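Gamma-glutamyl cyclotransferase (Homo sapiens, PDB 3CRY) catalyses the formation of 5-oxoproline from gamma-glutamyl dipeptides, may contribute to glutathione homeostasis, and induces cytochrome c release from mitochondria. Local coordinates at residues 38-52 and 71-85. The protein carries 1 engineered substitution. Residues are numbered along the deposited sequence; the frame is centred on the assembly and turned at random.
Sequences AAFFCVARLQDFKLD and IFQSPGDEVWGVVWK
With CG of W80 anti to its carbonyl carbon (chi1 -77°), the indole turns beneath CB of R45, while CG of R45, anti to N (chi1 170°), directs the rest of that chain along the ring, NE reaching 3.7 Å from W80 CZ2; this cross-strand pair is an example of how a flat ring can be built into a non-hydrogen-bonded site. R45 CB sits 3.5 Å above the centroid of the six-membered ring of W80, a CH-pi contact almost on the ring normal. A bend at chi3 carries the guanidinium onward to E78, where NH1 of R45 makes a salt bridge of 3.2 Å to OE2 of E78, near the guanidinium plane. NE1 of W80 bonds the same oxygen of E78 from the same face of the carboxylate, so two donors grip it. Were W80 replaced by alanine, R45 would probably lose the ring under its chain and E78 OE2 one of its two donors.

On the other side of the sheet, V83 packs against A44 and C42. V83 O accepts from both F41 N (2.9 Å) and C42 N (3.2 Å), a classic beta bulge.

Both segments turn a corner, 38-52 at Q47 and D48 and 71-85 in the type II turn from S74 to D77. There D48 OD1 receives G76 N through its anti lone pair in a straight 2.8 Å bond. Just beyond, the F49 ring is sandwiched between Q73 CG over one face and L46 CD2 over the opposite one. NE2 of Q73 hydrogen-bonds the backbone O of Y105 of the second subunit, so this corner lies at the dimer interface.

Strands 39-46 and 77-85 thus pair antiparallel in the five-strand sheet, with G81 beside F20, a residue inferred to bind substrate, while 49-52 and 71-74 pair in the smaller sheet: two antiparallel pairs, joined through the corner, that link the two sheets of the gamma-glutamylcyclotransferase fold.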
loop_
_atom_site.group_PDB
_atom_site.type_symbol
_atom_site.label_atom_id
_atom_site.label_comp_id
_atom_site.label_asym_id
_atom_site.label_seq_id
_atom_site.Cartn_x
_atom_site.Cartn_y
_atom_site.Cartn_z
ATOM N N ALA A 38 -9.794 -21.173 -2.073
ATOM C CA ALA A 38 -9.036 -20.657 -0.918
ATOM C C ALA A 38 -9.080 -21.670 0.226
ATOM O O ALA A 38 -10.136 -22.237 0.531
ATOM C CB ALA A 38 -9.605 -19.318 -0.454
ATOM N N ALA A 39 -7.936 -21.893 0.859
ATOM C CA ALA A 39 -7.854 -22.809 1.994
ATOM C C ALA A 39 -7.311 -22.095 3.226
ATOM O O ALA A 39 -6.336 -21.330 3.138
ATOM C CB ALA A 39 -6.973 -23.990 1.643
ATOM N N PHE A 40 -7.945 -22.321 4.376
ATOM C CA PHE A 40 -7.435 -21.780 5.642
ATOM C C PHE A 40 -5.993 -22.227 5.861
ATOM O O PHE A 40 -5.681 -23.418 5.736
ATOM C CB PHE A 40 -8.288 -22.242 6.835
ATOM C CG PHE A 40 -7.763 -21.763 8.179
ATOM C CD1 PHE A 40 -8.100 -20.498 8.662
ATOM C CD2 PHE A 40 -6.915 -22.574 8.951
ATOM C CE1 PHE A 40 -7.607 -20.057 9.904
ATOM C CE2 PHE A 40 -6.411 -22.132 10.191
ATOM C CZ PHE A 40 -6.757 -20.858 10.658
ATOM N N PHE A 41 -5.129 -21.263 6.198
ATOM C CA PHE A 41 -3.709 -21.533 6.470
ATOM C C PHE A 41 -3.358 -21.304 7.939
ATOM O O PHE A 41 -2.836 -22.210 8.590
ATOM C CB PHE A 41 -2.824 -20.708 5.533
ATOM C CG PHE A 41 -1.353 -21.047 5.592
ATOM C CD1 PHE A 41 -0.861 -22.156 4.910
ATOM C CD2 PHE A 41 -0.459 -20.218 6.266
ATOM C CE1 PHE A 41 0.514 -22.467 4.933
ATOM C CE2 PHE A 41 0.915 -20.517 6.304
ATOM C CZ PHE A 41 1.401 -21.646 5.634
ATOM N N CYS A 42 -3.626 -20.103 8.462
ATOM C CA CYS A 42 -3.430 -19.847 9.902
ATOM C C CYS A 42 -4.012 -18.499 10.305
ATOM O O CYS A 42 -4.361 -17.689 9.440
ATOM C CB CYS A 42 -1.941 -19.864 10.242
ATOM S SG CYS A 42 -0.973 -18.510 9.558
ATOM N N VAL A 43 -4.131 -18.292 11.622
ATOM C CA VAL A 43 -4.447 -16.996 12.212
ATOM C C VAL A 43 -3.124 -16.260 12.413
ATOM O O VAL A 43 -2.116 -16.880 12.754
ATOM C CB VAL A 43 -5.133 -17.184 13.581
ATOM C CG1 VAL A 43 -5.366 -15.841 14.271
ATOM C CG2 VAL A 43 -6.470 -17.911 13.391
ATOM N N ALA A 44 -3.127 -14.955 12.184
ATOM C CA ALA A 44 -1.886 -14.177 12.325
ATOM C C ALA A 44 -2.124 -12.729 12.734
ATOM O O ALA A 44 -3.220 -12.181 12.525
ATOM C CB ALA A 44 -1.050 -14.260 11.041
ATOM N N ARG A 45 -1.073 -12.115 13.296
ATOM C CA ARG A 45 -1.128 -10.738 13.789
ATOM C C ARG A 45 -0.256 -9.820 12.937
ATOM O O ARG A 45 0.924 -10.114 12.694
ATOM C CB ARG A 45 -0.671 -10.685 15.265
ATOM C CG ARG A 45 -0.473 -9.264 15.803
ATOM C CD ARG A 45 -0.400 -9.142 17.333
ATOM N NE ARG A 45 0.535 -10.061 17.976
ATOM C CZ ARG A 45 0.613 -10.230 19.301
ATOM N NH1 ARG A 45 -0.187 -9.541 20.125
ATOM N NH2 ARG A 45 1.491 -11.083 19.823
ATOM N N LEU A 46 -0.847 -8.710 12.482
ATOM C CA LEU A 46 -0.088 -7.660 11.826
ATOM C C LEU A 46 0.254 -6.577 12.852
ATOM O O LEU A 46 -0.625 -5.884 13.375
ATOM C CB LEU A 46 -0.841 -7.119 10.593
ATOM C CG LEU A 46 -0.179 -5.968 9.825
ATOM C CD1 LEU A 46 1.160 -6.367 9.217
ATOM C CD2 LEU A 46 -1.142 -5.442 8.749
ATOM N N GLN A 47 1.548 -6.460 13.147
ATOM C CA GLN A 47 2.027 -5.494 14.135
ATOM C C GLN A 47 2.068 -4.068 13.546
ATOM O O GLN A 47 2.412 -3.879 12.369
ATOM C CB GLN A 47 3.416 -5.951 14.631
ATOM C CG GLN A 47 3.797 -5.534 16.050
ATOM C CD GLN A 47 2.773 -5.952 17.096
ATOM O OE1 GLN A 47 2.073 -5.109 17.638
ATOM N NE2 GLN A 47 2.656 -7.253 17.348
ATOM N N ASP A 48 1.720 -3.071 14.355
ATOM C CA ASP A 48 1.877 -1.664 14.021
ATOM C C ASP A 48 0.984 -1.197 12.854
ATOM O O ASP A 48 1.357 -0.313 12.074
ATOM C CB ASP A 48 3.361 -1.290 13.788
ATOM C CG ASP A 48 4.257 -1.644 14.987
ATOM O OD1 ASP A 48 3.895 -1.294 16.131
ATOM O OD2 ASP A 48 5.301 -2.306 14.782
ATOM N N PHE A 49 -0.218 -1.774 12.784
ATOM C CA PHE A 49 -1.292 -1.279 11.918
ATOM C C PHE A 49 -2.566 -1.184 12.749
ATOM O O PHE A 49 -2.692 -1.884 13.781
ATOM C CB PHE A 49 -1.565 -2.252 10.765
ATOM C CG PHE A 49 -0.597 -2.149 9.602
ATOM C CD1 PHE A 49 0.698 -2.657 9.706
ATOM C CD2 PHE A 49 -1.013 -1.597 8.375
ATOM C CE1 PHE A 49 1.579 -2.594 8.621
ATOM C CE2 PHE A 49 -0.130 -1.532 7.300
ATOM C CZ PHE A 49 1.150 -2.038 7.420
ATOM N N LYS A 50 -3.495 -0.341 12.297
ATOM C CA LYS A 50 -4.784 -0.129 12.974
ATOM C C LYS A 50 -5.916 -0.337 11.977
ATOM O O LYS A 50 -5.802 0.072 10.805
ATOM C CB LYS A 50 -4.846 1.288 13.558
ATOM C CG LYS A 50 -6.142 1.635 14.277
ATOM C CD LYS A 50 -6.099 3.079 14.821
ATOM C CE LYS A 50 -7.348 3.422 15.633
ATOM N NZ LYS A 50 -7.223 2.924 17.031
ATOM N N LEU A 51 -7.004 -0.955 12.435
ATOM C CA LEU A 51 -8.186 -1.207 11.605
ATOM C C LEU A 51 -9.072 0.052 11.536
ATOM O O LEU A 51 -9.282 0.736 12.549
ATOM C CB LEU A 51 -8.985 -2.380 12.218
ATOM C CG LEU A 51 -10.240 -2.870 11.484
ATOM C CD1 LEU A 51 -9.880 -3.603 10.206
ATOM C CD2 LEU A 51 -11.048 -3.774 12.397
ATOM N N ASP A 52 -9.609 0.356 10.357
ATOM C CA ASP A 52 -10.514 1.491 10.193
ATOM C C ASP A 52 -11.582 1.057 9.181
ATOM O O ASP A 52 -11.486 -0.035 8.585
ATOM C CB ASP A 52 -9.756 2.738 9.701
ATOM C CG ASP A 52 -10.543 4.037 9.858
ATOM O OD1 ASP A 52 -11.596 4.085 10.546
ATOM O OD2 ASP A 52 -10.094 5.033 9.251
ATOM N N ILE A 71 -6.753 -0.742 6.594
ATOM C CA ILE A 71 -5.725 -0.703 7.660
ATOM C C ILE A 71 -4.725 0.383 7.312
ATOM O O ILE A 71 -4.548 0.734 6.125
ATOM C CB ILE A 71 -5.000 -2.061 7.858
ATOM C CG1 ILE A 71 -4.359 -2.552 6.538
ATOM C CG2 ILE A 71 -5.985 -3.125 8.438
ATOM C CD1 ILE A 71 -3.532 -3.861 6.640
ATOM N N PHE A 72 -4.107 0.950 8.342
ATOM C CA PHE A 72 -3.060 1.948 8.105
ATOM C C PHE A 72 -1.970 1.843 9.167
ATOM O O PHE A 72 -2.206 1.301 10.252
ATOM C CB PHE A 72 -3.644 3.362 7.970
ATOM C CG PHE A 72 -4.304 3.902 9.229
ATOM C CD1 PHE A 72 -3.533 4.418 10.280
ATOM C CD2 PHE A 72 -5.699 3.942 9.335
ATOM C CE1 PHE A 72 -4.150 4.942 11.429
ATOM C CE2 PHE A 72 -6.325 4.467 10.475
ATOM C CZ PHE A 72 -5.558 4.964 11.518
ATOM N N GLN A 73 -0.764 2.299 8.836
ATOM C CA GLN A 73 0.360 2.165 9.778
ATOM C C GLN A 73 0.189 3.031 11.028
ATOM O O GLN A 73 -0.121 4.234 10.944
ATOM C CB GLN A 73 1.680 2.434 9.041
ATOM C CG GLN A 73 2.011 1.298 8.084
ATOM C CD GLN A 73 3.027 1.681 7.060
ATOM O OE1 GLN A 73 2.830 2.649 6.309
ATOM N NE2 GLN A 73 4.128 0.918 7.009
ATOM N N SER A 74 0.371 2.400 12.184
ATOM C CA SER A 74 0.143 3.040 13.484
ATOM C C SER A 74 0.985 2.322 14.546
ATOM O O SER A 74 0.614 1.233 15.008
ATOM C CB SER A 74 -1.354 2.965 13.830
ATOM O OG SER A 74 -1.684 3.741 14.978
ATOM N N PRO A 75 2.151 2.894 14.908
ATOM C CA PRO A 75 3.032 2.205 15.858
ATOM C C PRO A 75 2.322 1.838 17.161
ATOM O O PRO A 75 1.658 2.689 17.745
ATOM C CB PRO A 75 4.116 3.251 16.159
ATOM C CG PRO A 75 4.174 4.087 14.911
ATOM C CD PRO A 75 2.736 4.163 14.426
ATOM N N GLY A 76 2.466 0.588 17.597
ATOM C CA GLY A 76 1.873 0.162 18.872
ATOM C C GLY A 76 0.508 -0.492 18.788
ATOM O O GLY A 76 0.075 -1.146 19.750
ATOM N N ASP A 77 -0.178 -0.293 17.657
ATOM C CA ASP A 77 -1.473 -0.930 17.389
ATOM C C ASP A 77 -1.274 -2.288 16.716
ATOM O O ASP A 77 -0.170 -2.632 16.320
ATOM C CB ASP A 77 -2.339 -0.022 16.511
ATOM C CG ASP A 77 -2.981 1.109 17.292
ATOM O OD1 ASP A 77 -3.698 0.820 18.281
ATOM O OD2 ASP A 77 -2.780 2.288 16.929
ATOM N N GLU A 78 -2.339 -3.077 16.593
ATOM C CA GLU A 78 -2.208 -4.330 15.861
ATOM C C GLU A 78 -3.536 -4.708 15.225
ATOM O O GLU A 78 -4.590 -4.227 15.654
ATOM C CB GLU A 78 -1.695 -5.471 16.756
ATOM C CG GLU A 78 -2.638 -5.818 17.883
ATOM C CD GLU A 78 -1.967 -6.639 18.983
ATOM O OE1 GLU A 78 -0.789 -6.356 19.348
ATOM O OE2 GLU A 78 -2.632 -7.567 19.485
ATOM N N VAL A 79 -3.451 -5.537 14.187
ATOM C CA VAL A 79 -4.623 -6.067 13.496
ATOM C C VAL A 79 -4.457 -7.587 13.400
ATOM O O VAL A 79 -3.417 -8.062 12.917
ATOM C CB VAL A 79 -4.746 -5.456 12.067
ATOM C CG1 VAL A 79 -5.811 -6.184 11.241
ATOM C CG2 VAL A 79 -5.078 -3.976 12.147
ATOM N N TRP A 80 -5.461 -8.337 13.862
ATOM C CA TRP A 80 -5.469 -9.793 13.683
ATOM C C TRP A 80 -6.283 -10.167 12.457
ATOM O O TRP A 80 -7.284 -9.517 12.138
ATOM C CB TRP A 80 -6.057 -10.486 14.910
ATOM C CG TRP A 80 -5.090 -10.549 16.079
ATOM C CD1 TRP A 80 -4.919 -9.610 17.060
ATOM C CD2 TRP A 80 -4.184 -11.614 16.374
ATOM N NE1 TRP A 80 -3.961 -10.033 17.960
ATOM C CE2 TRP A 80 -3.492 -11.260 17.557
ATOM C CE3 TRP A 80 -3.889 -12.839 15.758
ATOM C CZ2 TRP A 80 -2.517 -12.088 18.130
ATOM C CZ3 TRP A 80 -2.899 -13.664 16.337
ATOM C CH2 TRP A 80 -2.245 -13.276 17.515
ATOM N N GLY A 81 -5.877 -11.242 11.789
ATOM C CA GLY A 81 -6.609 -11.679 10.621
ATOM C C GLY A 81 -6.371 -13.150 10.334
ATOM O O GLY A 81 -5.746 -13.864 11.125
ATOM N N VAL A 82 -6.879 -13.577 9.181
ATOM C CA VAL A 82 -6.772 -14.964 8.717
ATOM C C VAL A 82 -5.893 -14.976 7.476
ATOM O O VAL A 82 -6.113 -14.181 6.548
ATOM C CB VAL A 82 -8.161 -15.575 8.339
ATOM C CG1 VAL A 82 -7.986 -16.913 7.558
ATOM C CG2 VAL A 82 -9.010 -15.778 9.607
ATOM N N VAL A 83 -4.912 -15.876 7.480
ATOM C CA VAL A 83 -4.080 -16.136 6.302
ATOM C C VAL A 83 -4.719 -17.275 5.509
ATOM O O VAL A 83 -4.938 -18.386 6.046
ATOM C CB VAL A 83 -2.606 -16.457 6.673
ATOM C CG1 VAL A 83 -1.813 -16.742 5.424
ATOM C CG2 VAL A 83 -1.975 -15.263 7.459
ATOM N N TRP A 84 -5.012 -16.985 4.239
ATOM C CA TRP A 84 -5.545 -17.958 3.284
ATOM C C TRP A 84 -4.483 -18.393 2.279
ATOM O O TRP A 84 -3.740 -17.562 1.755
ATOM C CB TRP A 84 -6.725 -17.358 2.498
ATOM C CG TRP A 84 -7.906 -16.972 3.356
ATOM C CD1 TRP A 84 -8.196 -15.724 3.828
ATOM C CD2 TRP A 84 -8.939 -17.842 3.846
ATOM N NE1 TRP A 84 -9.344 -15.757 4.587
ATOM C CE2 TRP A 84 -9.825 -17.043 4.615
ATOM C CE3 TRP A 84 -9.211 -19.218 3.697
ATOM C CZ2 TRP A 84 -10.975 -17.578 5.258
ATOM C CZ3 TRP A 84 -10.350 -19.753 4.338
ATOM C CH2 TRP A 84 -11.214 -18.925 5.116
ATOM N N LYS A 85 -4.431 -19.694 1.984
ATOM C CA LYS A 85 -3.560 -20.183 0.910
ATOM C C LYS A 85 -4.374 -20.275 -0.374
ATOM O O LYS A 85 -5.445 -20.913 -0.410
ATOM C CB LYS A 85 -3.001 -21.561 1.268
ATOM C CG LYS A 85 -1.957 -22.089 0.285
ATOM C CD LYS A 85 -1.488 -23.453 0.785
ATOM C CE LYS A 85 -0.153 -23.847 0.198
ATOM N NZ LYS A 85 0.098 -25.292 0.507
HETATM O O HOH W 1 -4.249 4.204 17.985
HETATM O O HOH W 2 -6.670 -2.235 15.134
#